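Local coordinates for manganese-dependent inorganic pyrophosphatase (Methanocaldococcus jannaschii, PDB 2EB0), which hydrolyses inorganic diphosphate to two phosphates, using two manganese ions per subunit held in its DHH domain, at residues K104-F118 against T155-L167. Sequence-based numbering, arbitrary orientation.
Sequences KPVGSTATVIAELYF and TTTDLDKEMAKKL
Behind the dimanganese site of the DHH domain, Asp160, in the first turn of helix 158-171, holds the loop that leads into helix 109-118 through Gly107 and Thr111. The carboxylate of Asp160 is gripped on both oxygens. OD1 takes the hydroxyl of Thr111 on its anti side, OG1 to OD1 2.6 Å, while OD2 accepts the amide of Gly107 on its syn side at 2.9 Å from N. The same OD2 also ties back to Thr157, the N-cap of its own helix, receiving Thr157 N through the anti lone pair and Thr157 OG1 from above the carboxylate plane, OG1 to OD2 2.6 Å. An asparagine in place of Asp160 would probably lose one of these acceptors, leaving either Thr111 OG1 or the donors of Thr157 and Gly107 without a mate. Ser108, the N-cap of helix 109-118, gives its OG to Thr111 OG1 and touches the manganese ligands Asp13 and Asp147, while Val106 O binds ND1 of the ligand His88; the network thus probably helps position this loop beside the metals. Two waters bridge the loops further out, one from Pro105 O to Thr155 O, the other from Gly107 O to Thr155 OG1, which also hydrogen-bonds Ser153.

Beyond the polar end the helices cross at 65°. Leu159, its CG anti to the backbone N (chi1 -156°), lays CD2 on Thr111 CG2 and CD1 against the carboxylate of Glu115. Met163 is a knob among Thr111, Ala114, Glu115 and Phe118, its SD 3.4 Å from Glu115 CA and at the edge of the Phe118 ring. Leu167 CD2 meets that edge too, 3.7 Å from Phe118 CE1. Over a face of the ring runs Lys166, its CB in an off-centre CH-pi contact and its NZ in a cation-pi contact 4.6 Å from the centroid of Phe118.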
ATOM      1  N   LYS B 104       4.797   4.525  -5.669  1.00 27.12           N
ATOM      2  CA  LYS B 104       4.401   4.905  -7.022  1.00 28.15           C
ATOM      3  C   LYS B 104       5.051   3.911  -7.962  1.00 26.56           C
ATOM      4  O   LYS B 104       6.207   3.541  -7.773  1.00 28.77           O
ATOM      5  CB  LYS B 104       4.883   6.319  -7.376  1.00 24.30           C
ATOM      6  CG  LYS B 104       4.244   7.424  -6.554  1.00 29.48           C
ATOM      7  CD  LYS B 104       4.817   8.808  -6.876  1.00 31.28           C
ATOM      8  CE  LYS B 104       4.040   9.544  -7.976  1.00 32.55           C
ATOM      9  NZ  LYS B 104       4.287   9.037  -9.348  1.00 33.44           N
ATOM     10  N   PRO B 105       4.317   3.454  -8.983  1.00 22.10           N
ATOM     11  CA  PRO B 105       4.952   2.495  -9.890  1.00 18.42           C
ATOM     12  C   PRO B 105       5.927   3.159 -10.878  1.00 20.82           C
ATOM     13  O   PRO B 105       5.683   3.178 -12.081  1.00 21.72           O
ATOM     14  CB  PRO B 105       3.761   1.823 -10.572  1.00 13.40           C
ATOM     15  CG  PRO B 105       2.734   2.931 -10.637  1.00 16.91           C
ATOM     16  CD  PRO B 105       2.879   3.625  -9.281  1.00 15.01           C
ATOM     17  N   VAL B 106       7.028   3.706 -10.362  1.00 21.34           N
ATOM     18  CA  VAL B 106       8.042   4.341 -11.204  1.00 21.70           C
ATOM     19  C   VAL B 106       9.322   3.504 -11.251  1.00 22.87           C
ATOM     20  O   VAL B 106       9.365   2.387 -10.738  1.00 23.24           O
ATOM     21  CB  VAL B 106       8.403   5.761 -10.717  1.00 24.42           C
ATOM     22  CG1 VAL B 106       7.275   6.720 -11.038  1.00 26.88           C
ATOM     23  CG2 VAL B 106       8.681   5.748  -9.218  1.00 23.16           C
ATOM     24  N   GLY B 107      10.366   4.056 -11.862  1.00 20.74           N
ATOM     25  CA  GLY B 107      11.612   3.328 -11.995  1.00 18.06           C
ATOM     26  C   GLY B 107      12.393   3.075 -10.720  1.00 18.98           C
ATOM     27  O   GLY B 107      13.148   2.107 -10.643  1.00 18.04           O
ATOM     28  N   SER B 108      12.230   3.929  -9.716  1.00 18.51           N
ATOM     29  CA  SER B 108      12.979   3.737  -8.486  1.00 20.96           C
ATOM     30  C   SER B 108      12.401   4.481  -7.310  1.00 21.01           C
ATOM     31  O   SER B 108      11.640   5.442  -7.474  1.00 20.62           O
ATOM     32  CB  SER B 108      14.424   4.203  -8.665  1.00 23.42           C
ATOM     33  OG  SER B 108      14.490   5.622  -8.669  1.00 25.05           O
ATOM     34  N   THR B 109      12.791   4.041  -6.118  1.00 20.37           N
ATOM     35  CA  THR B 109      12.342   4.682  -4.894  1.00 21.78           C
ATOM     36  C   THR B 109      12.916   6.102  -4.869  1.00 22.91           C
ATOM     37  O   THR B 109      12.288   7.033  -4.352  1.00 24.18           O
ATOM     38  CB  THR B 109      12.825   3.904  -3.662  1.00 23.17           C
ATOM     39  OG1 THR B 109      12.334   2.556  -3.732  1.00 22.29           O
ATOM     40  CG2 THR B 109      12.329   4.565  -2.384  1.00 21.92           C
ATOM     41  N   ALA B 110      14.105   6.260  -5.447  1.00 20.54           N
ATOM     42  CA  ALA B 110      14.773   7.555  -5.501  1.00 20.44           C
ATOM     43  C   ALA B 110      13.915   8.572  -6.261  1.00 20.83           C
ATOM     44  O   ALA B 110      13.831   9.736  -5.870  1.00 23.77           O
ATOM     45  CB  ALA B 110      16.146   7.407  -6.163  1.00 22.54           C
ATOM     46  N   THR B 111      13.282   8.125  -7.345  1.00 16.95           N
ATOM     47  CA  THR B 111      12.413   8.977  -8.143  1.00 14.11           C
ATOM     48  C   THR B 111      11.275   9.527  -7.288  1.00 15.82           C
ATOM     49  O   THR B 111      10.969  10.717  -7.342  1.00 13.65           O
ATOM     50  CB  THR B 111      11.801   8.196  -9.327  1.00 17.43           C
ATOM     51  OG1 THR B 111      12.850   7.708 -10.160  1.00 17.53           O
ATOM     52  CG2 THR B 111      10.888   9.095 -10.169  1.00 14.91           C
ATOM     53  N   VAL B 112      10.649   8.656  -6.501  1.00 20.92           N
ATOM     54  CA  VAL B 112       9.554   9.053  -5.625  1.00 18.97           C
ATOM     55  C   VAL B 112       9.987  10.149  -4.647  1.00 21.03           C
ATOM     56  O   VAL B 112       9.278  11.134  -4.435  1.00 19.39           O
ATOM     57  CB  VAL B 112       9.059   7.865  -4.783  1.00 14.71           C
ATOM     58  CG1 VAL B 112       7.915   8.313  -3.879  1.00 12.50           C
ATOM     59  CG2 VAL B 112       8.628   6.738  -5.682  1.00 12.70           C
ATOM     60  N   ILE B 113      11.146   9.948  -4.032  1.00 24.67           N
ATOM     61  CA  ILE B 113      11.676  10.894  -3.061  1.00 23.98           C
ATOM     62  C   ILE B 113      12.018  12.236  -3.694  1.00 24.09           C
ATOM     63  O   ILE B 113      11.723  13.291  -3.128  1.00 26.22           O
ATOM     64  CB  ILE B 113      12.927  10.312  -2.369  1.00 16.39           C
ATOM     65  CG1 ILE B 113      12.533   9.069  -1.572  1.00 17.63           C
ATOM     66  CG2 ILE B 113      13.559  11.353  -1.443  1.00 15.89           C
ATOM     67  CD1 ILE B 113      13.703   8.355  -0.924  1.00 18.02           C
ATOM     68  N   ALA B 114      12.630  12.185  -4.872  1.00 22.33           N
ATOM     69  CA  ALA B 114      13.025  13.389  -5.584  1.00 23.08           C
ATOM     70  C   ALA B 114      11.813  14.204  -6.015  1.00 24.94           C
ATOM     71  O   ALA B 114      11.831  15.443  -5.956  1.00 22.91           O
ATOM     72  CB  ALA B 114      13.873  13.023  -6.804  1.00 14.02           C
ATOM     73  N   GLU B 115      10.762  13.518  -6.453  1.00 25.74           N
ATOM     74  CA  GLU B 115       9.573  14.225  -6.892  1.00 27.46           C
ATOM     75  C   GLU B 115       8.956  14.953  -5.715  1.00 28.12           C
ATOM     76  O   GLU B 115       8.434  16.057  -5.862  1.00 28.76           O
ATOM     77  CB  GLU B 115       8.550  13.273  -7.502  1.00 31.17           C
ATOM     78  CG  GLU B 115       7.228  13.958  -7.788  1.00 31.42           C
ATOM     79  CD  GLU B 115       6.230  13.044  -8.451  1.00 34.97           C
ATOM     80  OE1 GLU B 115       6.076  11.898  -7.984  1.00 35.23           O
ATOM     81  OE2 GLU B 115       5.589  13.476  -9.435  1.00 38.68           O
ATOM     82  N   LEU B 116       9.014  14.340  -4.541  1.00 22.93           N
ATOM     83  CA  LEU B 116       8.472  14.994  -3.363  1.00 22.05           C
ATOM     84  C   LEU B 116       9.341  16.195  -3.037  1.00 23.21           C
ATOM     85  O   LEU B 116       8.848  17.264  -2.647  1.00 20.96           O
ATOM     86  CB  LEU B 116       8.462  14.045  -2.170  1.00 17.70           C
ATOM     87  CG  LEU B 116       7.394  12.957  -2.220  1.00 17.82           C
ATOM     88  CD1 LEU B 116       7.443  12.161  -0.921  1.00 10.49           C
ATOM     89  CD2 LEU B 116       6.015  13.606  -2.398  1.00 15.52           C
ATOM     90  N   TYR B 117      10.646  16.017  -3.210  1.00 22.24           N
ATOM     91  CA  TYR B 117      11.570  17.090  -2.910  1.00 26.13           C
ATOM     92  C   TYR B 117      11.374  18.339  -3.751  1.00 25.23           C
ATOM     93  O   TYR B 117      11.210  19.430  -3.211  1.00 27.75           O
ATOM     94  CB  TYR B 117      13.008  16.615  -3.056  1.00 25.34           C
ATOM     95  CG  TYR B 117      13.992  17.734  -2.911  1.00 25.05           C
ATOM     96  CD1 TYR B 117      14.610  18.291  -4.028  1.00 28.38           C
ATOM     97  CD2 TYR B 117      14.274  18.271  -1.661  1.00 24.28           C
ATOM     98  CE1 TYR B 117      15.486  19.357  -3.904  1.00 28.94           C
ATOM     99  CE2 TYR B 117      15.142  19.337  -1.521  1.00 26.71           C
ATOM    100  CZ  TYR B 117      15.745  19.876  -2.644  1.00 28.25           C
ATOM    101  OH  TYR B 117      16.606  20.932  -2.511  1.00 27.94           O
ATOM    102  N   PHE B 118      11.392  18.185  -5.068  1.00 28.23           N
ATOM    103  CA  PHE B 118      11.244  19.332  -5.945  1.00 30.09           C
ATOM    104  C   PHE B 118       9.877  19.999  -5.873  1.00 32.56           C
ATOM    105  O   PHE B 118       9.755  21.194  -6.148  1.00 31.97           O
ATOM    106  CB  PHE B 118      11.587  18.938  -7.377  1.00 22.92           C
ATOM    107  CG  PHE B 118      13.049  18.644  -7.580  1.00 23.21           C
ATOM    108  CD1 PHE B 118      13.477  17.366  -7.939  1.00 19.96           C
ATOM    109  CD2 PHE B 118      14.002  19.653  -7.412  1.00 19.62           C
ATOM    110  CE1 PHE B 118      14.836  17.092  -8.130  1.00 21.43           C
ATOM    111  CE2 PHE B 118      15.355  19.395  -7.598  1.00 20.90           C
ATOM    112  CZ  PHE B 118      15.778  18.107  -7.960  1.00 22.69           C
ATOM    113  N   THR B 155      10.230  -0.118 -16.575  1.00 26.10           N
ATOM    114  CA  THR B 155       9.711   0.549 -15.385  1.00 25.78           C
ATOM    115  C   THR B 155       9.989   2.039 -15.546  1.00 25.73           C
ATOM    116  O   THR B 155       9.392   2.881 -14.867  1.00 25.77           O
ATOM    117  CB  THR B 155      10.422   0.101 -14.105  1.00 30.10           C
ATOM    118  OG1 THR B 155      11.841   0.224 -14.283  1.00 30.66           O
ATOM    119  CG2 THR B 155      10.047  -1.329 -13.758  1.00 31.43           C
ATOM    120  N   THR B 156      10.911   2.357 -16.449  1.00 19.43           N
ATOM    121  CA  THR B 156      11.264   3.743 -16.698  1.00 18.72           C
ATOM    122  C   THR B 156      10.027   4.513 -17.122  1.00 17.98           C
ATOM    123  O   THR B 156       9.276   4.066 -17.984  1.00 19.55           O
ATOM    124  CB  THR B 156      12.295   3.883 -17.828  1.00 20.99           C
ATOM    125  OG1 THR B 156      13.471   3.126 -17.515  1.00 21.91           O
ATOM    126  CG2 THR B 156      12.666   5.347 -18.015  1.00 17.35           C
ATOM    127  N   THR B 157       9.816   5.660 -16.493  1.00 20.26           N
ATOM    128  CA  THR B 157       8.700   6.534 -16.806  1.00 19.26           C
ATOM    129  C   THR B 157       9.282   7.924 -17.061  1.00 20.33           C
ATOM    130  O   THR B 157      10.473   8.176 -16.795  1.00 17.39           O
ATOM    131  CB  THR B 157       7.682   6.619 -15.642  1.00 27.22           C
ATOM    132  OG1 THR B 157       8.325   7.157 -14.482  1.00 28.18           O
ATOM    133  CG2 THR B 157       7.116   5.244 -15.318  1.00 28.27           C
ATOM    134  N   ASP B 158       8.447   8.817 -17.584  1.00 22.65           N
ATOM    135  CA  ASP B 158       8.869  10.180 -17.888  1.00 24.44           C
ATOM    136  C   ASP B 158       9.366  10.844 -16.620  1.00 22.46           C
ATOM    137  O   ASP B 158      10.322  11.608 -16.648  1.00 25.75           O
ATOM    138  CB  ASP B 158       7.703  10.987 -18.476  1.00 37.72           C
ATOM    139  CG  ASP B 158       7.349  10.564 -19.895  1.00 42.31           C
ATOM    140  OD1 ASP B 158       6.356  11.088 -20.440  1.00 44.71           O
ATOM    141  OD2 ASP B 158       8.064   9.715 -20.470  1.00 46.00           O
ATOM    142  N   LEU B 159       8.715  10.531 -15.506  1.00 24.33           N
ATOM    143  CA  LEU B 159       9.090  11.101 -14.220  1.00 24.71           C
ATOM    144  C   LEU B 159      10.550  10.759 -13.920  1.00 23.03           C
ATOM    145  O   LEU B 159      11.320  11.623 -13.514  1.00 23.49           O
ATOM    146  CB  LEU B 159       8.184  10.555 -13.103  1.00 20.24           C
ATOM    147  CG  LEU B 159       8.037  11.401 -11.832  1.00 23.33           C
ATOM    148  CD1 LEU B 159       7.344  10.588 -10.735  1.00 23.06           C
ATOM    149  CD2 LEU B 159       9.391  11.852 -11.348  1.00 27.07           C
ATOM    150  N   ASP B 160      10.921   9.498 -14.119  1.00 14.83           N
ATOM    151  CA  ASP B 160      12.287   9.062 -13.869  1.00 16.75           C
ATOM    152  C   ASP B 160      13.283   9.942 -14.638  1.00 17.27           C
ATOM    153  O   ASP B 160      14.274  10.415 -14.080  1.00 17.42           O
ATOM    154  CB  ASP B 160      12.458   7.590 -14.278  1.00 17.88           C
ATOM    155  CG  ASP B 160      11.623   6.632 -13.412  1.00 21.34           C
ATOM    156  OD1 ASP B 160      11.951   6.444 -12.214  1.00 19.04           O
ATOM    157  OD2 ASP B 160      10.633   6.068 -13.925  1.00 22.01           O
ATOM    158  N   LYS B 161      13.010  10.173 -15.912  1.00 27.05           N
ATOM    159  CA  LYS B 161      13.899  10.986 -16.737  1.00 29.22           C
ATOM    160  C   LYS B 161      13.904  12.442 -16.284  1.00 28.30           C
ATOM    161  O   LYS B 161      14.958  13.058 -16.166  1.00 30.74           O
ATOM    162  CB  LYS B 161      13.479  10.907 -18.206  1.00 33.36           C
ATOM    163  CG  LYS B 161      13.464   9.504 -18.778  1.00 34.76           C
ATOM    164  CD  LYS B 161      13.426   9.554 -20.288  1.00 36.46           C
ATOM    165  CE  LYS B 161      13.225   8.182 -20.900  1.00 39.82           C
ATOM    166  NZ  LYS B 161      11.841   7.673 -20.685  1.00 42.59           N
ATOM    167  N   GLU B 162      12.718  12.978 -16.030  1.00 25.86           N
ATOM    168  CA  GLU B 162      12.567  14.367 -15.598  1.00 26.40           C
ATOM    169  C   GLU B 162      13.344  14.610 -14.306  1.00 25.99           C
ATOM    170  O   GLU B 162      14.040  15.612 -14.153  1.00 26.43           O
ATOM    171  CB  GLU B 162      11.085  14.669 -15.388  1.00 50.36           C
ATOM    172  CG  GLU B 162      10.791  16.047 -14.840  1.00 57.48           C
ATOM    173  CD  GLU B 162       9.315  16.245 -14.543  1.00 60.57           C
ATOM    174  OE1 GLU B 162       8.949  17.335 -14.052  1.00 61.35           O
ATOM    175  OE2 GLU B 162       8.523  15.309 -14.804  1.00 62.11           O
ATOM    176  N   MET B 163      13.230  13.669 -13.382  1.00 27.88           N
ATOM    177  CA  MET B 163      13.912  13.783 -12.113  1.00 25.89           C
ATOM    178  C   MET B 163      15.422  13.645 -12.272  1.00 24.86           C
ATOM    179  O   MET B 163      16.185  14.379 -11.645  1.00 25.36           O
ATOM    180  CB  MET B 163      13.361  12.742 -11.144  1.00 19.72           C
ATOM    181  CG  MET B 163      13.021  13.335  -9.798  1.00 24.40           C
ATOM    182  SD  MET B 163      11.568  14.440  -9.681  1.00 20.62           S
ATOM    183  CE  MET B 163      11.592  15.405 -11.195  1.00 20.08           C
ATOM    184  N   ALA B 164      15.845  12.716 -13.126  1.00 20.66           N
ATOM    185  CA  ALA B 164      17.262  12.499 -13.382  1.00 20.48           C
ATOM    186  C   ALA B 164      17.920  13.792 -13.860  1.00 19.50           C
ATOM    187  O   ALA B 164      18.966  14.192 -13.348  1.00 23.07           O
ATOM    188  CB  ALA B 164      17.452  11.394 -14.434  1.00 14.47           C
ATOM    189  N   LYS B 165      17.308  14.450 -14.839  0.50  4.64           N
ATOM    190  CA  LYS B 165      17.871  15.686 -15.369  0.50  4.08           C
ATOM    191  C   LYS B 165      18.050  16.763 -14.305  0.50  3.56           C
ATOM    192  O   LYS B 165      19.076  17.425 -14.258  0.50  2.80           O
ATOM    193  CB  LYS B 165      16.999  16.234 -16.502  0.50 15.13           C
ATOM    194  CG  LYS B 165      17.051  15.410 -17.782  0.50 19.67           C
ATOM    195  CD  LYS B 165      16.268  16.080 -18.903  0.50 19.21           C
ATOM    196  CE  LYS B 165      16.243  15.228 -20.164  0.50 19.29           C
ATOM    197  NZ  LYS B 165      15.477  13.964 -19.969  0.50 19.71           N
ATOM    198  N   LYS B 166      17.045  16.950 -13.464  1.00 19.79           N
ATOM    199  CA  LYS B 166      17.111  17.958 -12.416  1.00 22.12           C
ATOM    200  C   LYS B 166      18.140  17.609 -11.347  1.00 24.28           C
ATOM    201  O   LYS B 166      18.792  18.496 -10.796  1.00 23.54           O
ATOM    202  CB  LYS B 166      15.737  18.130 -11.779  1.00 27.38           C
ATOM    203  CG  LYS B 166      14.726  18.804 -12.685  1.00 29.02           C
ATOM    204  CD  LYS B 166      13.316  18.686 -12.127  1.00 31.31           C
ATOM    205  CE  LYS B 166      12.581  20.015 -12.191  1.00 34.13           C
ATOM    206  NZ  LYS B 166      13.177  21.028 -11.263  1.00 35.57           N
ATOM    207  N   LEU B 167      18.280  16.320 -11.052  1.00 24.92           N
ATOM    208  CA  LEU B 167      19.246  15.870 -10.050  1.00 26.85           C
ATOM    209  C   LEU B 167      20.668  16.039 -10.580  1.00 27.08           C
ATOM    210  O   LEU B 167      21.561  16.446  -9.842  1.00 27.87           O
ATOM    211  CB  LEU B 167      18.984  14.407  -9.674  1.00 19.05           C
ATOM    212  CG  LEU B 167      17.646  14.189  -8.964  1.00 18.08           C
ATOM    213  CD1 LEU B 167      17.346  12.703  -8.872  1.00 15.78           C
ATOM    214  CD2 LEU B 167      17.687  14.838  -7.572  1.00 15.97           C
TER
HETATM  215  O   HOH W   1       7.080   1.668 -13.854  1.00 35.38           O
HETATM  216  O   HOH W   2      12.663  -0.437 -11.748  1.00 38.76           O